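Local coordinates for esterase (Staphylococcus aureus subsp. aureus USA300_TCH1516, PDB 3D7R), which is a putative esterase of the alpha/beta hydrolase fold that probably hydrolyses ester bonds, its natural substrate being unknown, at residues 79-84 with 151-156; 85-90 with 130-135; 96-101 with 164-169. All coordinates share one frame; numbering follows the deposited sequence.

Interaction 1 of 3, residues 79-84 with 151-156; sequences LSLDDM and QRVYDQ. With NA (sodium ion), chain E.
Both methyls of Leu81 lie over one face of the Gln156 amide, CD1 3.7 Å from NE2 and CD2 3.6 Å from OE1. At the amide's polar rim, OE1 coordinates the sodium ion at 2.3 Å, while NE2 donates to water 1, which donates to Ser80 O and lies 2.9 Å from the sodium. Glutamine suits the place because one flat group serves a metal, a water and an apolar neighbour together. Its chain is stretched out, CG anti to the backbone N (chi1 -178°), which carries the amide from the helix to the strand; the two side chains overlap head to tail. The other flat pair is looser: the Asp82 carboxylate and Arg152 guanidinium planes stand 53° apart, and OD2 touches Arg152 CD at 3.4 Å but remains 4.4 Å from NE, too far for a salt bridge. The charges should still attract weakly at this solvent-exposed margin. Leu81 CD2 also rests on Val153 CA, and CE of selenomethionine Met84 reaches Val153 CB at 4.2 Å. Leu81 to Met84 form the type I' turn of a two-residue beta hairpin, closed by backbone bonds in both directions, which presents Leu81 and Met84 to the helix. Strand 75-81 is outermost at this margin of the sheet; helix 143-161 packs Val153 on Val131 and Pro133 of strand 129-133, and its Tyr154 meets Phe181 of helix 173-187 edge-to-face.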
# COMPACT_ATOMS: atom_id res chain seq x y z
N LEU A 79 -3.74 -18.44 6.95
CA LEU A 79 -3.93 -18.34 8.39
C LEU A 79 -5.04 -17.35 8.77
O LEU A 79 -5.60 -16.70 7.91
CB LEU A 79 -2.62 -17.90 9.07
CG LEU A 79 -1.37 -18.73 8.72
CD1 LEU A 79 -0.13 -18.12 9.32
CD2 LEU A 79 -1.55 -20.16 9.22
N SER A 80 -5.33 -17.26 10.06
CA SER A 80 -6.22 -16.23 10.55
C SER A 80 -5.71 -15.66 11.86
O SER A 80 -4.94 -16.30 12.57
CB SER A 80 -7.65 -16.76 10.71
OG SER A 80 -7.68 -17.76 11.68
N LEU A 81 -6.11 -14.43 12.14
CA LEU A 81 -5.78 -13.78 13.39
C LEU A 81 -7.05 -13.10 13.85
O LEU A 81 -7.52 -12.15 13.21
CB LEU A 81 -4.64 -12.78 13.19
CG LEU A 81 -4.02 -12.12 14.43
CD1 LEU A 81 -3.38 -13.15 15.37
CD2 LEU A 81 -2.99 -11.07 14.01
N ASP A 82 -7.66 -13.63 14.91
CA ASP A 82 -8.93 -13.10 15.41
C ASP A 82 -9.98 -13.03 14.30
O ASP A 82 -10.62 -11.99 14.13
CB ASP A 82 -8.71 -11.69 15.98
CG ASP A 82 -7.67 -11.64 17.10
OD1 ASP A 82 -7.54 -12.65 17.82
OD2 ASP A 82 -7.00 -10.60 17.26
N ASP A 83 -10.15 -14.10 13.53
CA ASP A 83 -11.11 -14.12 12.42
C ASP A 83 -10.75 -13.32 11.17
O ASP A 83 -11.45 -13.42 10.17
CB ASP A 83 -12.51 -13.68 12.87
CG ASP A 83 -13.30 -14.80 13.51
OD1 ASP A 83 -13.90 -14.55 14.57
OD2 ASP A 83 -13.35 -15.92 12.94
N MSE A 84 -9.69 -12.51 11.21
CA MSE A 84 -9.16 -11.87 9.99
C MSE A 84 -8.30 -12.87 9.22
O MSE A 84 -7.44 -13.50 9.82
CB MSE A 84 -8.30 -10.65 10.35
CG MSE A 84 -7.56 -10.03 9.16
SE MSE A 84 -6.64 -8.34 9.55
CE MSE A 84 -5.27 -8.97 10.78
N GLN A 151 -2.20 -3.18 13.45
CA GLN A 151 -1.50 -3.26 14.74
C GLN A 151 -1.40 -4.70 15.26
O GLN A 151 -0.32 -5.14 15.68
CB GLN A 151 -2.20 -2.38 15.80
CG GLN A 151 -1.42 -2.24 17.12
CD GLN A 151 -0.12 -1.44 16.93
OE1 GLN A 151 -0.13 -0.32 16.42
NE2 GLN A 151 1.01 -2.03 17.34
N ARG A 152 -2.52 -5.42 15.23
CA ARG A 152 -2.55 -6.78 15.76
C ARG A 152 -1.60 -7.70 14.97
O ARG A 152 -0.86 -8.46 15.58
CB ARG A 152 -3.97 -7.36 15.76
CG ARG A 152 -4.89 -6.72 16.83
CD ARG A 152 -6.32 -7.31 16.81
NE ARG A 152 -7.33 -6.25 16.65
CZ ARG A 152 -8.20 -6.16 15.63
NH1 ARG A 152 -8.24 -7.08 14.66
NH2 ARG A 152 -9.06 -5.15 15.60
N VAL A 153 -1.63 -7.63 13.63
CA VAL A 153 -0.72 -8.49 12.85
C VAL A 153 0.73 -8.05 13.01
O VAL A 153 1.62 -8.88 13.14
CB VAL A 153 -1.13 -8.67 11.35
CG1 VAL A 153 -1.05 -7.38 10.57
CG2 VAL A 153 -0.28 -9.78 10.65
N TYR A 154 0.97 -6.74 13.06
CA TYR A 154 2.32 -6.24 13.31
C TYR A 154 2.87 -6.76 14.64
O TYR A 154 3.99 -7.24 14.71
CB TYR A 154 2.38 -4.71 13.26
CG TYR A 154 3.77 -4.13 13.54
CD1 TYR A 154 4.76 -4.15 12.57
CD2 TYR A 154 4.07 -3.55 14.78
CE1 TYR A 154 6.03 -3.63 12.82
CE2 TYR A 154 5.36 -3.01 15.05
CZ TYR A 154 6.32 -3.06 14.06
OH TYR A 154 7.58 -2.52 14.30
N ASP A 155 2.07 -6.67 15.69
CA ASP A 155 2.45 -7.18 17.00
C ASP A 155 2.78 -8.67 16.96
O ASP A 155 3.78 -9.10 17.54
CB ASP A 155 1.36 -6.88 18.03
CG ASP A 155 1.28 -5.37 18.35
OD1 ASP A 155 2.21 -4.64 17.98
OD2 ASP A 155 0.30 -4.93 18.97
N GLN A 156 1.93 -9.45 16.28
CA GLN A 156 2.17 -10.88 16.04
C GLN A 156 3.57 -11.13 15.45
O GLN A 156 4.33 -11.90 16.01
CB GLN A 156 1.09 -11.47 15.12
CG GLN A 156 1.24 -12.97 14.85
CD GLN A 156 0.23 -13.52 13.83
OE1 GLN A 156 -0.11 -12.87 12.81
NE2 GLN A 156 -0.25 -14.74 14.09
NA NA E . -0.57 -14.32 11.07
O HOH W 1 -2.07 -16.37 12.42

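Interaction 2 of 3, residues 85-90 with 130-135; sequences QVFRFN and VVLPIY
Arg88 keeps company with Val131, both leaving the sheet in the same direction. Arg88 CB lies 4.0 Å from Val130 O, and then CG, CD and NE pass along Val131 CG2, with CD nearest at 3.8 Å. The straight chain takes the guanidinium beyond the valine; there NH1 forms a salt bridge with Glu129 and NH2 another with Glu160, while NH2 also lies against the Gln156 amide, near the sodium ion. These two acids fix the far end of a buried arginine, although NE finds no partner. Strands 84-90 and 129-133 are antiparallel neighbours near the margin of the alpha/beta hydrolase sheet, where 84-90 runs against both its neighbours and 129-133 begins the parallel part. Phe87 with Leu132 and Phe89 with Val130 are hydrogen-bonded pairs. On the face shared with Arg88, Val86 CG1 meets Val131 CG1 at a tight 3.4 Å. On the reverse face, large apolar side chains suit the cover given by helix 113-126: Phe89 CE2 touches Leu132 CB, and the edge of the Phe87 ring receives Ile134 CG1 3.8 Å from CE2. Ile134 centres an inverse gamma turn, its N bonded to Gln85 O, while water 2 joins Gln85 N to Ile134 O.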
# COMPACT_ATOMS: atom_id res chain seq x y z
N GLN A 85 -8.50 -12.99 7.91
CA GLN A 85 -7.62 -13.80 7.06
C GLN A 85 -6.23 -13.17 6.97
O GLN A 85 -6.11 -11.98 6.68
CB GLN A 85 -8.18 -13.89 5.65
CG GLN A 85 -9.42 -14.75 5.51
CD GLN A 85 -9.88 -14.77 4.09
OE1 GLN A 85 -10.55 -13.84 3.64
NE2 GLN A 85 -9.45 -15.77 3.35
N VAL A 86 -5.20 -13.98 7.19
CA VAL A 86 -3.81 -13.57 6.94
C VAL A 86 -3.13 -14.63 6.08
O VAL A 86 -3.06 -15.80 6.47
CB VAL A 86 -2.99 -13.34 8.24
CG1 VAL A 86 -1.56 -12.86 7.88
CG2 VAL A 86 -3.65 -12.29 9.15
N PHE A 87 -2.66 -14.24 4.91
CA PHE A 87 -1.88 -15.15 4.06
C PHE A 87 -0.40 -14.91 4.29
O PHE A 87 0.02 -13.76 4.44
CB PHE A 87 -2.23 -14.94 2.59
CG PHE A 87 -3.66 -15.25 2.28
CD1 PHE A 87 -4.03 -16.56 1.93
CD2 PHE A 87 -4.65 -14.26 2.37
CE1 PHE A 87 -5.38 -16.87 1.67
CE2 PHE A 87 -5.99 -14.56 2.09
CZ PHE A 87 -6.36 -15.87 1.75
N ARG A 88 0.41 -15.97 4.31
CA ARG A 88 1.85 -15.80 4.34
C ARG A 88 2.47 -16.53 3.17
O ARG A 88 2.08 -17.66 2.86
CB ARG A 88 2.42 -16.34 5.65
CG ARG A 88 1.90 -15.58 6.88
CD ARG A 88 2.89 -15.72 8.03
NE ARG A 88 2.32 -15.33 9.32
CZ ARG A 88 3.03 -15.26 10.44
NH1 ARG A 88 4.33 -15.52 10.42
NH2 ARG A 88 2.43 -14.92 11.59
N PHE A 89 3.41 -15.87 2.51
CA PHE A 89 4.17 -16.46 1.43
C PHE A 89 5.60 -16.62 1.91
O PHE A 89 6.18 -15.67 2.46
CB PHE A 89 4.24 -15.54 0.20
CG PHE A 89 2.90 -15.09 -0.34
CD1 PHE A 89 2.45 -15.56 -1.58
CD2 PHE A 89 2.12 -14.16 0.35
CE1 PHE A 89 1.22 -15.14 -2.10
CE2 PHE A 89 0.91 -13.72 -0.15
CZ PHE A 89 0.45 -14.21 -1.39
N ASN A 90 6.18 -17.80 1.68
CA ASN A 90 7.60 -17.95 1.89
C ASN A 90 8.21 -18.88 0.85
O ASN A 90 7.50 -19.68 0.23
CB ASN A 90 7.96 -18.33 3.35
CG ASN A 90 7.17 -19.51 3.86
OD1 ASN A 90 7.22 -20.60 3.28
ND2 ASN A 90 6.47 -19.32 4.97
N VAL A 130 6.46 -12.92 3.21
CA VAL A 130 5.54 -11.80 2.96
C VAL A 130 4.20 -12.11 3.62
O VAL A 130 3.62 -13.19 3.41
CB VAL A 130 5.36 -11.54 1.46
CG1 VAL A 130 4.24 -10.47 1.21
CG2 VAL A 130 6.68 -11.09 0.85
N VAL A 131 3.73 -11.17 4.44
CA VAL A 131 2.50 -11.37 5.22
C VAL A 131 1.42 -10.42 4.71
O VAL A 131 1.58 -9.19 4.72
CB VAL A 131 2.75 -11.17 6.74
CG1 VAL A 131 1.47 -11.43 7.55
CG2 VAL A 131 3.89 -12.11 7.24
N LEU A 132 0.32 -11.02 4.26
CA LEU A 132 -0.79 -10.32 3.62
C LEU A 132 -2.06 -10.42 4.48
O LEU A 132 -2.84 -11.35 4.32
CB LEU A 132 -1.05 -10.90 2.22
CG LEU A 132 -2.22 -10.36 1.38
CD1 LEU A 132 -2.07 -8.86 1.10
CD2 LEU A 132 -2.41 -11.16 0.07
N PRO A 133 -2.28 -9.45 5.40
CA PRO A 133 -3.55 -9.35 6.13
C PRO A 133 -4.71 -8.79 5.29
O PRO A 133 -4.55 -7.78 4.60
CB PRO A 133 -3.22 -8.39 7.27
CG PRO A 133 -2.12 -7.49 6.70
CD PRO A 133 -1.31 -8.41 5.80
N ILE A 134 -5.86 -9.46 5.32
CA ILE A 134 -7.05 -8.95 4.64
C ILE A 134 -7.79 -8.06 5.67
O ILE A 134 -8.70 -8.51 6.34
CB ILE A 134 -7.94 -10.09 4.08
CG1 ILE A 134 -7.11 -11.08 3.24
CG2 ILE A 134 -9.11 -9.54 3.27
CD1 ILE A 134 -6.25 -10.44 2.10
N TYR A 135 -7.31 -6.82 5.81
CA TYR A 135 -7.72 -5.90 6.88
C TYR A 135 -9.13 -5.37 6.59
O TYR A 135 -9.57 -5.40 5.43
CB TYR A 135 -6.70 -4.74 7.00
CG TYR A 135 -6.45 -4.04 5.67
CD1 TYR A 135 -7.34 -3.07 5.19
CD2 TYR A 135 -5.32 -4.34 4.90
CE1 TYR A 135 -7.12 -2.44 3.98
CE2 TYR A 135 -5.09 -3.71 3.67
CZ TYR A 135 -6.01 -2.77 3.22
OH TYR A 135 -5.81 -2.11 2.02
O HOH W 2 -10.05 -10.76 6.88

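Interaction 3 of 3, residues 96-101 with 164-169; sequences DKKILY and QNVVVM. With DMS (dimethyl sulfoxide), chain L.
Two parallel strands at the heart of the alpha/beta hydrolase sheet, 98-102 and 166-171, pair Lys98 with Val166 through to Tyr101 with Met169. Their bonds alternate: Lys98 N gives to Asn165 O at 2.9 Å, Val167 N to Lys98 O, Leu100 N to Val167 O at 2.8 Å, and Met169 N to Leu100 O. A close side-chain contact ends the pair. Met169, a selenomethionine, holds CG trans to its own nitrogen (chi1 -177°), which brings CG and SE to the CD1-CE1 edge of the Tyr101 ring, CG 3.6 Å from CE1. SE stands 4.9 Å from the ring centroid and 80° off the normal, a Met-aromatic contact, whereas Met169 O lies over one ring face. Tyr101 OH bonds to Asp171 at the end of strand 166-171, just before the turn into helix 173-187, the position at which relatives carry the nucleophile elbow. Ile99 CG2 packs on Met169 CB at 3.7 Å. Beta-branched Ile99, Val167 and Val168 suit extended strands enclosed by helices. At the opposite end Asp96 O touches Asn165 CB at 3.6 Å, and Lys98, bent at chi2, turns its NZ from the strand pair to a salt bridge with Glu129.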
# COMPACT_ATOMS: atom_id res chain seq x y z
N ASP A 96 12.93 -16.07 8.70
CA ASP A 96 13.53 -15.29 9.78
C ASP A 96 13.28 -13.79 9.66
O ASP A 96 13.46 -13.06 10.63
CB ASP A 96 15.03 -15.62 10.00
CG ASP A 96 15.87 -15.50 8.73
OD1 ASP A 96 15.33 -15.39 7.60
OD2 ASP A 96 17.12 -15.56 8.86
N LYS A 97 12.89 -13.35 8.47
CA LYS A 97 12.60 -11.94 8.22
C LYS A 97 11.22 -11.80 7.57
O LYS A 97 10.85 -12.64 6.74
CB LYS A 97 13.70 -11.30 7.36
CG LYS A 97 15.10 -11.32 8.01
CD LYS A 97 16.18 -10.74 7.12
CE LYS A 97 16.40 -11.53 5.80
NZ LYS A 97 17.02 -12.90 5.93
N LYS A 98 10.48 -10.77 7.94
CA LYS A 98 9.11 -10.59 7.45
C LYS A 98 8.91 -9.27 6.72
O LYS A 98 9.49 -8.24 7.10
CB LYS A 98 8.10 -10.62 8.61
CG LYS A 98 8.37 -11.64 9.73
CD LYS A 98 7.97 -13.04 9.32
CE LYS A 98 8.07 -14.02 10.50
NZ LYS A 98 8.15 -15.41 9.97
N ILE A 99 8.06 -9.29 5.69
CA ILE A 99 7.49 -8.06 5.11
C ILE A 99 5.99 -8.06 5.44
O ILE A 99 5.25 -8.96 5.01
CB ILE A 99 7.67 -7.96 3.58
CG1 ILE A 99 9.15 -7.80 3.23
CG2 ILE A 99 6.85 -6.77 3.02
CD1 ILE A 99 9.48 -8.14 1.74
N LEU A 100 5.56 -7.09 6.23
CA LEU A 100 4.13 -6.87 6.45
C LEU A 100 3.62 -6.08 5.25
O LEU A 100 3.94 -4.89 5.11
CB LEU A 100 3.89 -6.08 7.75
CG LEU A 100 2.43 -5.76 8.12
CD1 LEU A 100 1.53 -7.02 8.04
CD2 LEU A 100 2.35 -5.12 9.51
N TYR A 101 2.84 -6.73 4.40
CA TYR A 101 2.40 -6.07 3.16
C TYR A 101 0.97 -5.56 3.25
O TYR A 101 0.04 -6.36 3.44
CB TYR A 101 2.55 -7.00 1.93
CG TYR A 101 2.44 -6.20 0.64
CD1 TYR A 101 3.59 -5.76 -0.04
CD2 TYR A 101 1.20 -5.83 0.14
CE1 TYR A 101 3.48 -5.00 -1.19
CE2 TYR A 101 1.08 -5.07 -1.00
CZ TYR A 101 2.22 -4.65 -1.65
OH TYR A 101 2.10 -3.89 -2.78
N GLN A 164 13.34 -5.51 14.46
CA GLN A 164 14.46 -5.29 13.56
C GLN A 164 14.40 -6.24 12.33
O GLN A 164 15.07 -6.02 11.33
CB GLN A 164 15.80 -5.43 14.32
CG GLN A 164 16.17 -6.89 14.72
CD GLN A 164 15.52 -7.40 16.05
OE1 GLN A 164 14.70 -6.73 16.69
NE2 GLN A 164 15.93 -8.60 16.45
N ASN A 165 13.57 -7.27 12.41
CA ASN A 165 13.45 -8.28 11.35
C ASN A 165 12.11 -8.16 10.62
O ASN A 165 11.69 -9.05 9.87
CB ASN A 165 13.66 -9.68 11.95
CG ASN A 165 15.10 -9.93 12.33
OD1 ASN A 165 16.00 -9.63 11.57
ND2 ASN A 165 15.32 -10.49 13.53
N VAL A 166 11.43 -7.03 10.83
CA VAL A 166 10.17 -6.76 10.16
C VAL A 166 10.33 -5.51 9.31
O VAL A 166 10.87 -4.48 9.77
CB VAL A 166 9.01 -6.59 11.18
CG1 VAL A 166 7.70 -6.28 10.45
CG2 VAL A 166 8.85 -7.86 12.03
N VAL A 167 9.87 -5.60 8.07
CA VAL A 167 9.82 -4.46 7.16
C VAL A 167 8.34 -4.25 6.87
O VAL A 167 7.58 -5.22 6.78
CB VAL A 167 10.63 -4.77 5.87
CG1 VAL A 167 10.31 -3.79 4.74
CG2 VAL A 167 12.18 -4.81 6.17
N VAL A 168 7.92 -2.99 6.75
CA VAL A 168 6.53 -2.68 6.39
C VAL A 168 6.52 -2.16 4.95
O VAL A 168 7.40 -1.40 4.56
CB VAL A 168 5.86 -1.67 7.38
CG1 VAL A 168 4.42 -1.31 6.92
CG2 VAL A 168 5.82 -2.24 8.82
N MSE A 169 5.56 -2.62 4.15
CA MSE A 169 5.47 -2.25 2.74
C MSE A 169 3.99 -2.12 2.36
O MSE A 169 3.15 -2.82 2.91
CB MSE A 169 6.10 -3.36 1.90
CG MSE A 169 6.14 -3.09 0.41
SE MSE A 169 7.13 -4.50 -0.54
CE MSE A 169 8.80 -4.45 0.46
S DMS L . 15.47 -19.57 7.81
O DMS L . 14.20 -18.45 8.35
C1 DMS L . 16.98 -19.32 8.79
C2 DMS L . 15.04 -21.24 8.37

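In the fold
Strand 129-133 joins interactions 2 and 3: Val131 N meets Ile99 O at 2.7 Å and Val131 O meets Tyr101 N at 2.8 Å, so antiparallel and parallel parts form one sheet. Interaction 1 lays helix 143-161 against that sheet. This helix connects strand 129-133 to strand 166-171, a crossover that passes strand 98-102, and Val153 CG1 reaches Leu100 CD1 at 3.6 Å. Interactions 1 and 2 share the hairpin, where Leu79 N probably bonds to Val86 O. The sodium lies between them, with the Arg88 side chain about 3 Å and the Leu100 side chain of interaction 3 about 8 Å from the ion, between nearest atoms. Interaction 3 leads to where relatives carry the nucleophile elbow.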